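Long-range contacts in putative pyridoxal phosphate-dependent transferase (Clostridium difficile, PDB 4DQ6), which binds pyridoxal-5'-phosphate and is a putative transferase of the class I and II aminotransferase family: residues F8-R14 against D41-K45; I169-P173 against H216-A220; E300-D304 against R320-G324; Y309-M314 against L383-K387. All blocks are in the same frame, centred on the assembly; numbering follows the deposited sequence.

Interaction 1 (F8-R14 against D41-K45); sequences FNEIVDR and DMDFK
NH1 of Arg14 is gripped by Asp41 OD1 at 2.9 Å, with an N-H...O angle of 169°. Arg14 NH2 completes an end-on, two-nitrogen hold on Asp41 by reaching OD2 at 3.0 Å. In the modelled conformer of Asp43, its OD1 joins as a further acceptor, 3.3 Å from Arg14 NH1. All three acceptor oxygens lie at the edge of the guanidinium, close to its plane, yet each is met from above its own carboxylate plane; the Asp41 carboxylate is turned 50° from the guanidinium. A bend of the arginine chain at chi3 turns the guanidinium toward Asp41. The positive charge of Arg14 is thus balanced by two acids, and Asp43 shares its charge further with Lys21 through OD2.

At the other end, Phe8 CD1 stands 3.7 Å above the centre of the Phe44 ring, a T-shaped pair whose planes meet at 71°. Between these two ends a water accepts from Val12 N and donates to Asp43 O, linking the backbones where no direct bond joins them. Lys45 makes a long, weak salt bridge to Glu10, and its stronger partner is Glu61 of the second subunit.

Both segments are irregular, so side chains and a water, not strand pairing, join them: a buried salt-bridge network beside the subunit interface. The second subunit adds Ile62 beside Val12 and a backbone N-H, that of Tyr65, to Asp41 OD2. Helix 289-313 packs against both Phe8 and Phe44 through Phe295, and helix 20-23 lies against Arg14.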
loop_
_atom_site.group_PDB
_atom_site.type_symbol
_atom_site.label_atom_id
_atom_site.label_comp_id
_atom_site.label_asym_id
_atom_site.label_seq_id
_atom_site.Cartn_x
_atom_site.Cartn_y
_atom_site.Cartn_z
ATOM N N PHE A 8 24.380 -3.380 18.571
ATOM C CA PHE A 8 24.250 -3.976 17.233
ATOM C C PHE A 8 24.863 -5.367 17.187
ATOM O O PHE A 8 24.539 -6.127 16.307
ATOM C CB PHE A 8 24.941 -3.098 16.167
ATOM C CG PHE A 8 24.256 -1.730 15.930
ATOM C CD1 PHE A 8 23.074 -1.648 15.206
ATOM C CD2 PHE A 8 24.801 -0.572 16.443
ATOM C CE1 PHE A 8 22.469 -0.426 14.998
ATOM C CE2 PHE A 8 24.196 0.658 16.258
ATOM C CZ PHE A 8 23.053 0.730 15.516
ATOM N N ASN A 9 25.651 -5.742 18.203
ATOM C CA ASN A 9 26.275 -7.081 18.247
ATOM C C ASN A 9 25.235 -8.187 18.579
ATOM O O ASN A 9 25.444 -9.387 18.308
ATOM C CB ASN A 9 27.425 -7.133 19.294
ATOM C CG ASN A 9 28.707 -6.425 18.855
ATOM O OD1 ASN A 9 29.072 -6.383 17.669
ATOM N ND2 ASN A 9 29.505 -5.983 19.860
ATOM N N GLU A 10 24.118 -7.803 19.183
ATOM C CA GLU A 10 23.132 -8.769 19.644
ATOM C C GLU A 10 22.656 -9.685 18.515
ATOM O O GLU A 10 22.248 -9.209 17.509
ATOM C CB GLU A 10 21.907 -8.025 20.247
ATOM C CG GLU A 10 20.791 -8.963 20.738
ATOM C CD GLU A 10 19.629 -8.258 21.456
ATOM O OE1 GLU A 10 19.394 -7.049 21.259
ATOM O OE2 GLU A 10 18.928 -8.948 22.231
ATOM N N ILE A 11 22.629 -11.007 18.699
ATOM C CA ILE A 11 21.884 -11.840 17.706
ATOM C C ILE A 11 20.340 -11.639 17.795
ATOM O O ILE A 11 19.792 -11.700 18.856
ATOM C CB ILE A 11 22.246 -13.350 17.839
ATOM C CG1 ILE A 11 22.074 -13.853 19.280
ATOM C CG2 ILE A 11 23.691 -13.559 17.402
ATOM C CD1 ILE A 11 21.865 -15.362 19.430
ATOM N N VAL A 12 19.624 -11.400 16.685
ATOM C CA VAL A 12 18.144 -11.337 16.763
ATOM C C VAL A 12 17.603 -12.306 15.700
ATOM O O VAL A 12 17.556 -12.004 14.507
ATOM C CB VAL A 12 17.543 -9.894 16.621
ATOM C CG1 VAL A 12 16.160 -9.828 17.253
ATOM C CG2 VAL A 12 18.416 -8.834 17.290
ATOM N N ASP A 13 17.256 -13.497 16.149
ATOM C CA ASP A 13 16.796 -14.529 15.254
ATOM C C ASP A 13 15.471 -14.021 14.680
ATOM O O ASP A 13 14.627 -13.443 15.362
ATOM C CB ASP A 13 16.664 -15.872 15.991
ATOM C CG ASP A 13 16.048 -16.974 15.124
ATOM O OD1 ASP A 13 16.730 -17.502 14.202
ATOM O OD2 ASP A 13 14.877 -17.319 15.395
ATOM N N ARG A 14 15.358 -14.155 13.377
ATOM C CA ARG A 14 14.168 -13.690 12.692
ATOM C C ARG A 14 13.379 -14.831 12.100
ATOM O O ARG A 14 12.489 -14.612 11.280
ATOM C CB ARG A 14 14.565 -12.716 11.620
ATOM C CG ARG A 14 15.012 -11.367 12.098
ATOM C CD ARG A 14 15.540 -10.580 10.930
ATOM N NE ARG A 14 14.461 -9.956 10.159
ATOM C CZ ARG A 14 14.635 -9.339 8.990
ATOM N NH1 ARG A 14 15.838 -9.342 8.426
ATOM N NH2 ARG A 14 13.618 -8.749 8.353
ATOM N N ASP A 41 17.305 -5.651 3.752
ATOM C CA ASP A 41 16.835 -5.134 5.040
ATOM C C ASP A 41 17.879 -5.578 6.037
ATOM O O ASP A 41 18.767 -6.344 5.720
ATOM C CB ASP A 41 15.372 -5.491 5.397
ATOM C CG ASP A 41 15.137 -6.937 5.724
ATOM O OD1 ASP A 41 16.095 -7.693 6.015
ATOM O OD2 ASP A 41 13.943 -7.352 5.739
ATOM N N MET A 42 17.779 -5.081 7.256
ATOM C CA MET A 42 18.850 -5.291 8.193
ATOM C C MET A 42 18.480 -6.324 9.228
ATOM O O MET A 42 17.300 -6.440 9.618
ATOM C CB MET A 42 19.158 -3.983 8.939
ATOM C CG MET A 42 19.286 -2.696 8.118
ATOM S SD MET A 42 19.717 -1.387 9.366
ATOM C CE MET A 42 19.669 0.046 8.253
ATOM N N ASP A 43 19.464 -7.032 9.762
ATOM C CA ASP A 43 19.229 -7.914 10.925
ATOM C C ASP A 43 19.562 -7.191 12.219
ATOM O O ASP A 43 20.284 -7.705 13.143
ATOM C CB ASP A 43 20.036 -9.182 10.813
ATOM C CG ASP A 43 19.513 -10.102 9.727
ATOM O OD1 ASP A 43 18.427 -10.695 9.909
ATOM O OD2 ASP A 43 20.186 -10.249 8.690
ATOM N N PHE A 44 19.002 -6.007 12.295
ATOM C CA PHE A 44 19.071 -5.178 13.467
ATOM C C PHE A 44 17.680 -4.736 13.915
ATOM O O PHE A 44 16.814 -4.550 13.150
ATOM C CB PHE A 44 19.859 -3.922 13.224
ATOM C CG PHE A 44 21.292 -4.132 12.912
ATOM C CD1 PHE A 44 22.110 -4.985 13.639
ATOM C CD2 PHE A 44 21.839 -3.404 11.902
ATOM C CE1 PHE A 44 23.446 -5.149 13.269
ATOM C CE2 PHE A 44 23.170 -3.507 11.548
ATOM C CZ PHE A 44 23.974 -4.424 12.233
ATOM N N LYS A 45 17.475 -4.566 15.208
ATOM C CA LYS A 45 16.261 -3.953 15.727
ATOM C C LYS A 45 16.099 -2.538 15.255
ATOM O O LYS A 45 17.088 -1.842 15.016
ATOM C CB LYS A 45 16.284 -3.954 17.248
ATOM C CG LYS A 45 16.119 -5.343 17.817
ATOM C CD LYS A 45 16.065 -5.285 19.309
ATOM C CE LYS A 45 15.862 -6.682 19.830
ATOM N NZ LYS A 45 16.013 -6.575 21.296
HETATM O O HOH W 1 20.336 -10.156 14.514
#

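Interaction 2 (I169-P173 against H216-A220); sequences ILCNP and HIPMA
Asn172 reaches across to the 216-220 loop with its amide, and ND2 donates to Ile217 O at 3.0 Å, with an N-H...O angle of 157°. The acceptor lies almost in the amide plane, although the nitrogen is tilted 28° from the plane of the Ile217 carbonyl. With CG anti to the backbone N (chi1 175°), the side chain extends from the turn after strand 165-171 toward the loop. Its backbone is close too: Asn172 O sits 3.2 Å from His216 CE1, at the edge of the imidazole, and Pro173 CD comes to 3.8 Å from His216 ND1.

Toward the strand the contact is apolar and close. Leu170 CD2 and Met219 CE touch at 3.9 Å, the methionine chain bending at chi2 and chi3, and Ile200 of strand 199-203 and Leu189 of helix 183-195 press on both residues. The other side of Asn172 is looser and hydrated. Two waters donate to OD1; one of them accepts from Ile217 N, while the other lies 2.8 Å from His216 ND1. The amide is therefore held through both its ends, which fixes its rotation. His216 has its firmest polar partner in Glu204, bonded at NE2, and Glu204 also accepts from Met219 N.

The peptide bond between Asn172 and Pro173 is cis, and Cys171, just before it, touches pyridoxal-5'-phosphate. A cofactor-lining turn at the C-terminal end of a parallel strand, here 165-171 in the central mixed seven-stranded sheet, is typical of the large domain of fold-type I pyridoxal phosphate enzymes.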
loop_
_atom_site.group_PDB
_atom_site.type_symbol
_atom_site.label_atom_id
_atom_site.label_comp_id
_atom_site.label_asym_id
_atom_site.label_seq_id
_atom_site.Cartn_x
_atom_site.Cartn_y
_atom_site.Cartn_z
ATOM N N ILE A 169 16.453 7.241 -15.406
ATOM C CA ILE A 169 16.261 6.839 -14.015
ATOM C C ILE A 169 17.666 6.678 -13.390
ATOM O O ILE A 169 18.446 5.816 -13.835
ATOM C CB ILE A 169 15.429 5.532 -13.841
ATOM C CG1 ILE A 169 14.166 5.509 -14.691
ATOM C CG2 ILE A 169 15.103 5.317 -12.337
ATOM C CD1 ILE A 169 13.283 4.281 -14.509
ATOM N N LEU A 170 17.958 7.519 -12.395
ATOM C CA LEU A 170 19.264 7.634 -11.815
ATOM C C LEU A 170 19.138 6.962 -10.428
ATOM O O LEU A 170 18.111 7.128 -9.681
ATOM C CB LEU A 170 19.670 9.098 -11.620
ATOM C CG LEU A 170 20.774 9.462 -10.614
ATOM C CD1 LEU A 170 22.099 8.986 -11.205
ATOM C CD2 LEU A 170 20.815 10.945 -10.327
ATOM N N CYS A 171 20.144 6.151 -10.046
ATOM C CA CYS A 171 20.250 5.631 -8.696
ATOM C C CYS A 171 21.363 6.351 -7.945
ATOM O O CYS A 171 22.499 6.287 -8.372
ATOM C CB CYS A 171 20.533 4.125 -8.786
ATOM S SG CYS A 171 20.134 3.166 -7.315
ATOM N N ASN A 172 21.031 7.026 -6.823
ATOM C CA ASN A 172 21.978 7.896 -6.095
ATOM C C ASN A 172 21.704 7.909 -4.632
ATOM O O ASN A 172 20.808 8.584 -4.234
ATOM C CB ASN A 172 21.814 9.310 -6.746
ATOM C CG ASN A 172 22.600 10.432 -6.097
ATOM O OD1 ASN A 172 23.730 10.248 -5.793
ATOM N ND2 ASN A 172 21.987 11.669 -6.006
ATOM N N PRO A 173 22.514 7.187 -3.841
ATOM C CA PRO A 173 23.637 6.329 -4.215
ATOM C C PRO A 173 23.257 5.140 -5.105
ATOM O O PRO A 173 22.100 4.678 -5.074
ATOM C CB PRO A 173 24.149 5.795 -2.871
ATOM C CG PRO A 173 23.625 6.732 -1.848
ATOM C CD PRO A 173 22.353 7.284 -2.370
ATOM N N HIS A 216 26.066 12.731 0.491
ATOM C CA HIS A 216 24.970 12.677 -0.443
ATOM C C HIS A 216 24.615 14.045 -0.971
ATOM O O HIS A 216 24.385 14.991 -0.189
ATOM C CB HIS A 216 23.732 12.042 0.176
ATOM C CG HIS A 216 22.608 11.937 -0.762
ATOM N ND1 HIS A 216 22.609 11.052 -1.787
ATOM C CD2 HIS A 216 21.425 12.659 -0.853
ATOM C CE1 HIS A 216 21.480 11.234 -2.514
ATOM N NE2 HIS A 216 20.783 12.242 -1.976
ATOM N N ILE A 217 24.494 14.136 -2.293
ATOM C CA ILE A 217 24.019 15.343 -2.998
ATOM C C ILE A 217 22.741 14.997 -3.760
ATOM O O ILE A 217 22.812 14.257 -4.742
ATOM C CB ILE A 217 25.061 15.802 -4.047
ATOM C CG1 ILE A 217 26.443 15.982 -3.431
ATOM C CG2 ILE A 217 24.580 17.049 -4.776
ATOM C CD1 ILE A 217 26.532 16.972 -2.310
ATOM N N PRO A 218 21.581 15.493 -3.350
ATOM C CA PRO A 218 20.378 15.267 -4.105
ATOM C C PRO A 218 20.581 15.937 -5.460
ATOM O O PRO A 218 20.945 17.115 -5.538
ATOM C CB PRO A 218 19.276 15.908 -3.235
ATOM C CG PRO A 218 19.904 15.944 -1.864
ATOM C CD PRO A 218 21.328 16.174 -2.084
ATOM N N MET A 219 20.236 15.216 -6.514
ATOM C CA MET A 219 20.376 15.800 -7.816
ATOM C C MET A 219 19.606 17.104 -7.964
ATOM O O MET A 219 20.067 18.083 -8.568
ATOM C CB MET A 219 19.903 14.778 -8.841
ATOM C CG MET A 219 19.777 15.281 -10.273
ATOM S SD MET A 219 21.313 15.826 -11.097
ATOM C CE MET A 219 21.679 14.339 -12.032
ATOM N N ALA A 220 18.390 17.115 -7.457
ATOM C CA ALA A 220 17.528 18.292 -7.572
ATOM C C ALA A 220 18.031 19.487 -6.775
ATOM O O ALA A 220 17.542 20.600 -6.990
ATOM C CB ALA A 220 16.129 17.931 -7.054
HETATM O O HOH W 2 25.553 12.004 -4.047
HETATM O O HOH W 3 24.768 9.661 -2.948
#

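Interaction 3 (E300-D304 against R320-G324); sequences ESNID and RKPEG
Segment 300-304 is a turn of the long helix 289-313, closed by Asp304 N donating to Glu300 O at 2.9 Å, and the irregular 320-324 backbone passes beside it with Ile303 and Lys321 as the nearest CA pair, 7.2 Å apart. The motif is a salt-bridge network in which one lysine joins two acids set four residues apart on a helix. That spacing puts Glu300 and Asp304 on the same side, so a single ammonium can reach both.

Lys321 is extended throughout, with CG anti to the backbone N (chi1 -177°), and this stretches it from the loop to the acids. On the way it crosses Ile303 at about a right angle, its CG resting 3.8 Å from Ile303 CG2. The same methyl also meets Pro322 CD at 4.0 Å, while Ile303 CD1 lies against Pro322 CG. The isoleucine therefore underlies the ion pairs with an apolar patch, and Leu211 packs on it and on Glu300.

The contact joins the helix to the connection between strands 318-319 and 327-331 of the four-stranded antiparallel sheet. Glu300 has a second partner: its OE1 accepts from Lys212 N, which should limit rotation of the carboxylate while OE2 serves the lysine. Beyond Lys321 the loop turns to other partners, Glu323 pairing with Arg179.

The two acids present different lone pairs: Lys321 NZ lies 2.8 Å from Glu300 OE2 on its anti side and 2.8 Å from Asp304 OD1 on its syn side.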
loop_
_atom_site.group_PDB
_atom_site.type_symbol
_atom_site.label_atom_id
_atom_site.label_comp_id
_atom_site.label_asym_id
_atom_site.label_seq_id
_atom_site.Cartn_x
_atom_site.Cartn_y
_atom_site.Cartn_z
ATOM N N GLU A 300 30.411 0.867 8.987
ATOM C CA GLU A 300 31.719 1.093 8.417
ATOM C C GLU A 300 32.757 0.152 9.002
ATOM O O GLU A 300 33.650 -0.352 8.302
ATOM C CB GLU A 300 32.147 2.544 8.531
ATOM C CG GLU A 300 33.395 2.824 7.677
ATOM C CD GLU A 300 33.482 4.240 7.076
ATOM O OE1 GLU A 300 32.582 5.086 7.324
ATOM O OE2 GLU A 300 34.492 4.485 6.332
ATOM N N SER A 301 32.624 -0.150 10.279
ATOM C CA SER A 301 33.504 -1.154 10.856
ATOM C C SER A 301 33.309 -2.541 10.255
ATOM O O SER A 301 34.261 -3.235 9.900
ATOM C CB SER A 301 33.259 -1.164 12.344
ATOM O OG SER A 301 34.170 -2.037 13.007
ATOM N N ASN A 302 32.056 -2.967 10.092
ATOM C CA ASN A 302 31.742 -4.223 9.348
ATOM C C ASN A 302 32.398 -4.243 7.965
ATOM O O ASN A 302 32.903 -5.254 7.552
ATOM C CB ASN A 302 30.234 -4.469 9.181
ATOM C CG ASN A 302 29.603 -5.282 10.330
ATOM O OD1 ASN A 302 30.247 -5.569 11.405
ATOM N ND2 ASN A 302 28.302 -5.557 10.183
ATOM N N ILE A 303 32.270 -3.119 7.229
ATOM C CA ILE A 303 32.807 -3.029 5.870
ATOM C C ILE A 303 34.327 -3.193 5.875
ATOM O O ILE A 303 34.876 -4.007 5.142
ATOM C CB ILE A 303 32.349 -1.727 5.228
ATOM C CG1 ILE A 303 30.888 -1.817 4.833
ATOM C CG2 ILE A 303 33.237 -1.432 4.030
ATOM C CD1 ILE A 303 30.220 -0.479 4.548
ATOM N N ASP A 304 34.975 -2.476 6.767
ATOM C CA ASP A 304 36.429 -2.562 6.908
ATOM C C ASP A 304 36.870 -3.994 7.315
ATOM O O ASP A 304 37.800 -4.542 6.751
ATOM C CB ASP A 304 36.898 -1.499 7.896
ATOM C CG ASP A 304 36.866 -0.110 7.345
ATOM O OD1 ASP A 304 36.788 0.065 6.098
ATOM O OD2 ASP A 304 36.910 0.804 8.170
ATOM N N ARG A 320 36.009 -3.257 -3.842
ATOM C CA ARG A 320 36.249 -1.840 -3.582
ATOM C C ARG A 320 35.316 -1.399 -2.456
ATOM O O ARG A 320 34.119 -1.712 -2.526
ATOM C CB ARG A 320 35.945 -1.010 -4.851
ATOM N N LYS A 321 35.821 -0.670 -1.478
ATOM C CA LYS A 321 34.985 -0.207 -0.345
ATOM C C LYS A 321 33.866 0.703 -0.920
ATOM O O LYS A 321 34.140 1.651 -1.693
ATOM C CB LYS A 321 35.811 0.570 0.640
ATOM C CG LYS A 321 35.094 1.027 1.868
ATOM C CD LYS A 321 36.028 1.598 2.911
ATOM C CE LYS A 321 35.259 2.244 4.025
ATOM N NZ LYS A 321 36.176 2.597 5.177
ATOM N N PRO A 322 32.619 0.436 -0.579
ATOM C CA PRO A 322 31.542 1.325 -1.060
ATOM C C PRO A 322 31.598 2.672 -0.401
ATOM O O PRO A 322 32.094 2.817 0.708
ATOM C CB PRO A 322 30.279 0.641 -0.594
ATOM C CG PRO A 322 30.699 -0.245 0.561
ATOM C CD PRO A 322 32.122 -0.643 0.311
ATOM N N GLU A 323 31.088 3.686 -1.069
ATOM C CA GLU A 323 30.955 5.023 -0.559
ATOM C C GLU A 323 29.623 5.223 0.186
ATOM O O GLU A 323 29.504 6.093 1.101
ATOM C CB GLU A 323 31.050 6.007 -1.728
ATOM C CG GLU A 323 32.415 5.941 -2.413
ATOM C CD GLU A 323 32.502 6.600 -3.773
ATOM O OE1 GLU A 323 31.470 7.053 -4.221
ATOM O OE2 GLU A 323 33.663 6.602 -4.325
ATOM N N GLY A 324 28.632 4.420 -0.174
ATOM C CA GLY A 324 27.331 4.405 0.465
ATOM C C GLY A 324 26.629 3.108 0.233
ATOM O O GLY A 324 27.153 2.236 -0.490
#

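Interaction 4 (Y309-M314 against L383-K387); sequences YINENM and LIRIK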
loop_
_atom_site.group_PDB
_atom_site.type_symbol
_atom_site.label_atom_id
_atom_site.label_comp_id
_atom_site.label_asym_id
_atom_site.label_seq_id
_atom_site.Cartn_x
_atom_site.Cartn_y
_atom_site.Cartn_z
ATOM N N TYR A 309 39.162 -9.164 5.776
ATOM C CA TYR A 309 38.998 -10.603 5.760
ATOM C C TYR A 309 39.127 -11.175 4.360
ATOM O O TYR A 309 39.862 -12.122 4.144
ATOM C CB TYR A 309 37.660 -11.023 6.361
ATOM C CG TYR A 309 37.564 -12.472 6.633
ATOM C CD1 TYR A 309 37.229 -13.394 5.653
ATOM C CD2 TYR A 309 37.792 -12.943 7.930
ATOM C CE1 TYR A 309 37.157 -14.776 5.946
ATOM C CE2 TYR A 309 37.737 -14.293 8.205
ATOM C CZ TYR A 309 37.385 -15.188 7.226
ATOM O OH TYR A 309 37.343 -16.531 7.490
ATOM N N ILE A 310 38.470 -10.535 3.382
ATOM C CA ILE A 310 38.521 -11.017 1.990
ATOM C C ILE A 310 39.956 -10.906 1.446
ATOM O O ILE A 310 40.475 -11.855 0.831
ATOM C CB ILE A 310 37.556 -10.236 1.036
ATOM C CG1 ILE A 310 36.081 -10.545 1.354
ATOM C CG2 ILE A 310 37.838 -10.554 -0.430
ATOM C CD1 ILE A 310 35.110 -9.488 0.855
ATOM N N ASN A 311 40.612 -9.784 1.701
ATOM C CA ASN A 311 41.957 -9.568 1.173
ATOM C C ASN A 311 42.982 -10.506 1.781
ATOM O O ASN A 311 43.917 -10.946 1.119
ATOM C CB ASN A 311 42.379 -8.097 1.358
ATOM C CG ASN A 311 41.616 -7.122 0.457
ATOM O OD1 ASN A 311 41.000 -7.480 -0.569
ATOM N ND2 ASN A 311 41.658 -5.872 0.835
ATOM N N GLU A 312 42.799 -10.848 3.040
ATOM C CA GLU A 312 43.677 -11.791 3.739
ATOM C C GLU A 312 43.354 -13.265 3.437
ATOM O O GLU A 312 44.271 -14.110 3.239
ATOM C CB GLU A 312 43.652 -11.464 5.244
ATOM C CG GLU A 312 44.322 -10.119 5.479
ATOM C CD GLU A 312 44.445 -9.689 6.930
ATOM O OE1 GLU A 312 44.004 -10.433 7.852
ATOM O OE2 GLU A 312 44.987 -8.555 7.109
ATOM N N ASN A 313 42.070 -13.609 3.391
ATOM C CA ASN A 313 41.662 -15.018 3.345
ATOM C C ASN A 313 41.116 -15.489 2.000
ATOM O O ASN A 313 41.125 -16.671 1.723
ATOM C CB ASN A 313 40.661 -15.307 4.454
ATOM C CG ASN A 313 41.226 -15.002 5.820
ATOM O OD1 ASN A 313 42.196 -15.629 6.245
ATOM N ND2 ASN A 313 40.697 -13.998 6.465
ATOM N N MET A 314 40.657 -14.568 1.161
ATOM C CA MET A 314 40.146 -14.893 -0.209
ATOM C C MET A 314 40.711 -13.937 -1.252
ATOM O O MET A 314 39.983 -13.191 -1.903
ATOM C CB MET A 314 38.611 -14.840 -0.236
ATOM C CG MET A 314 37.995 -15.779 0.787
ATOM S SD MET A 314 36.202 -15.806 0.863
ATOM C CE MET A 314 35.811 -14.512 2.046
ATOM N N LEU A 383 31.277 -14.853 5.926
ATOM C CA LEU A 383 32.577 -14.834 5.202
ATOM C C LEU A 383 33.260 -16.194 5.277
ATOM O O LEU A 383 33.870 -16.649 4.313
ATOM C CB LEU A 383 33.473 -13.705 5.694
ATOM C CG LEU A 383 32.972 -12.293 5.447
ATOM C CD1 LEU A 383 33.672 -11.308 6.356
ATOM C CD2 LEU A 383 33.136 -11.943 3.962
ATOM N N ILE A 384 33.134 -16.883 6.417
ATOM C CA ILE A 384 33.650 -18.242 6.563
ATOM C C ILE A 384 32.971 -19.230 5.603
ATOM O O ILE A 384 33.635 -20.044 4.943
ATOM C CB ILE A 384 33.490 -18.735 8.002
ATOM C CG1 ILE A 384 34.360 -17.930 8.975
ATOM C CG2 ILE A 384 33.809 -20.227 8.032
ATOM C CD1 ILE A 384 33.981 -18.165 10.434
ATOM N N ARG A 385 31.651 -19.056 5.422
ATOM C CA ARG A 385 30.887 -19.859 4.448
ATOM C C ARG A 385 31.303 -19.609 2.996
ATOM O O ARG A 385 31.451 -20.549 2.201
ATOM C CB ARG A 385 29.364 -19.677 4.643
ATOM C CG ARG A 385 28.861 -20.288 5.958
ATOM C CD ARG A 385 27.320 -20.269 6.073
ATOM N NE ARG A 385 26.932 -20.859 7.355
ATOM C CZ ARG A 385 25.833 -21.565 7.574
ATOM N NH1 ARG A 385 24.908 -21.745 6.631
ATOM N NH2 ARG A 385 25.650 -22.085 8.790
ATOM N N ILE A 386 31.570 -18.354 2.673
ATOM C CA ILE A 386 31.973 -18.000 1.332
ATOM C C ILE A 386 33.348 -18.616 1.091
ATOM O O ILE A 386 33.580 -19.244 0.067
ATOM C CB ILE A 386 32.000 -16.472 1.148
ATOM C CG1 ILE A 386 30.571 -15.921 1.184
ATOM C CG2 ILE A 386 32.661 -16.110 -0.166
ATOM C CD1 ILE A 386 30.395 -14.420 1.448
ATOM N N LYS A 387 34.241 -18.508 2.062
ATOM C CA LYS A 387 35.593 -19.117 1.933
ATOM C C LYS A 387 35.480 -20.654 1.747
ATOM O O LYS A 387 36.143 -21.240 0.885
ATOM C CB LYS A 387 36.440 -18.738 3.148
ATOM C CG LYS A 387 37.887 -19.230 3.121
ATOM C CD LYS A 387 38.656 -18.655 4.292
ATOM C CE LYS A 387 38.323 -19.242 5.656
ATOM N NZ LYS A 387 39.302 -18.776 6.711
#
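Leu383 is the bump that enters the hollow between Tyr309, Ile310 and Met314. Its CB lies 3.8 Å from Tyr309 CD1, its CD1 methyl reaches back to Tyr309 CB, and its CD2 methyl meets Ile310 CG1 and Met314 CE, each at 4.2 Å. The leucine and the tyrosine slide past each other in opposite directions, so the ring runs alongside the other helix, where its OH touches Ile384 CG1. With CG anti to the backbone N (chi1 -168°), Tyr309 carries that hydroxyl a full helical turn beyond Leu383, to Lys387. There NZ donates to Tyr309 OH at 3.1 Å. Asn313 ND2 lies over one face of the ring, 3.2 Å above its centre.

A second bump comes from the end of helix 289-313. Met314, the first residue to leave helical geometry, wedges its sulfur, in the modelled conformer, between Ile386 and Lys387: SD is 3.7 Å from Ile386 CG2 and 3.5 Å from Lys387 CA. The aliphatic part of Lys387 then closes over this end, with CD against Asn313 CB.

The short helical segments run in roughly the same direction, their axes 11.2 Å apart at closest approach and crossing at -33°. Such wide spacing fits bulky residues filling the gap, and it brings helix 289-313 together with the C-terminal helix 376-390, the helix pairing beside the antiparallel sheet of the smaller domain in this aminotransferase fold.

In the fold
From the N terminus, interaction 1 closes first, tying the opening loop to the loop between strand 35-36 and helix 48-58, where the second subunit also reaches in. Interaction 2 follows in series within the large sheet region, closing the path from strand 165-171 to the loop before helix 224-228; its centre lies about 29 Å from that of interaction 1, across the chain's centre. Interactions 3 and 4 cross: their segments alternate along the chain, and both start on helix 289-313. One ties this helix to the loop before strand 327-331, the other to the C-terminal helix 376-390. Interaction 3 comes within about 5 Å, between nearest atoms, of each of the other three.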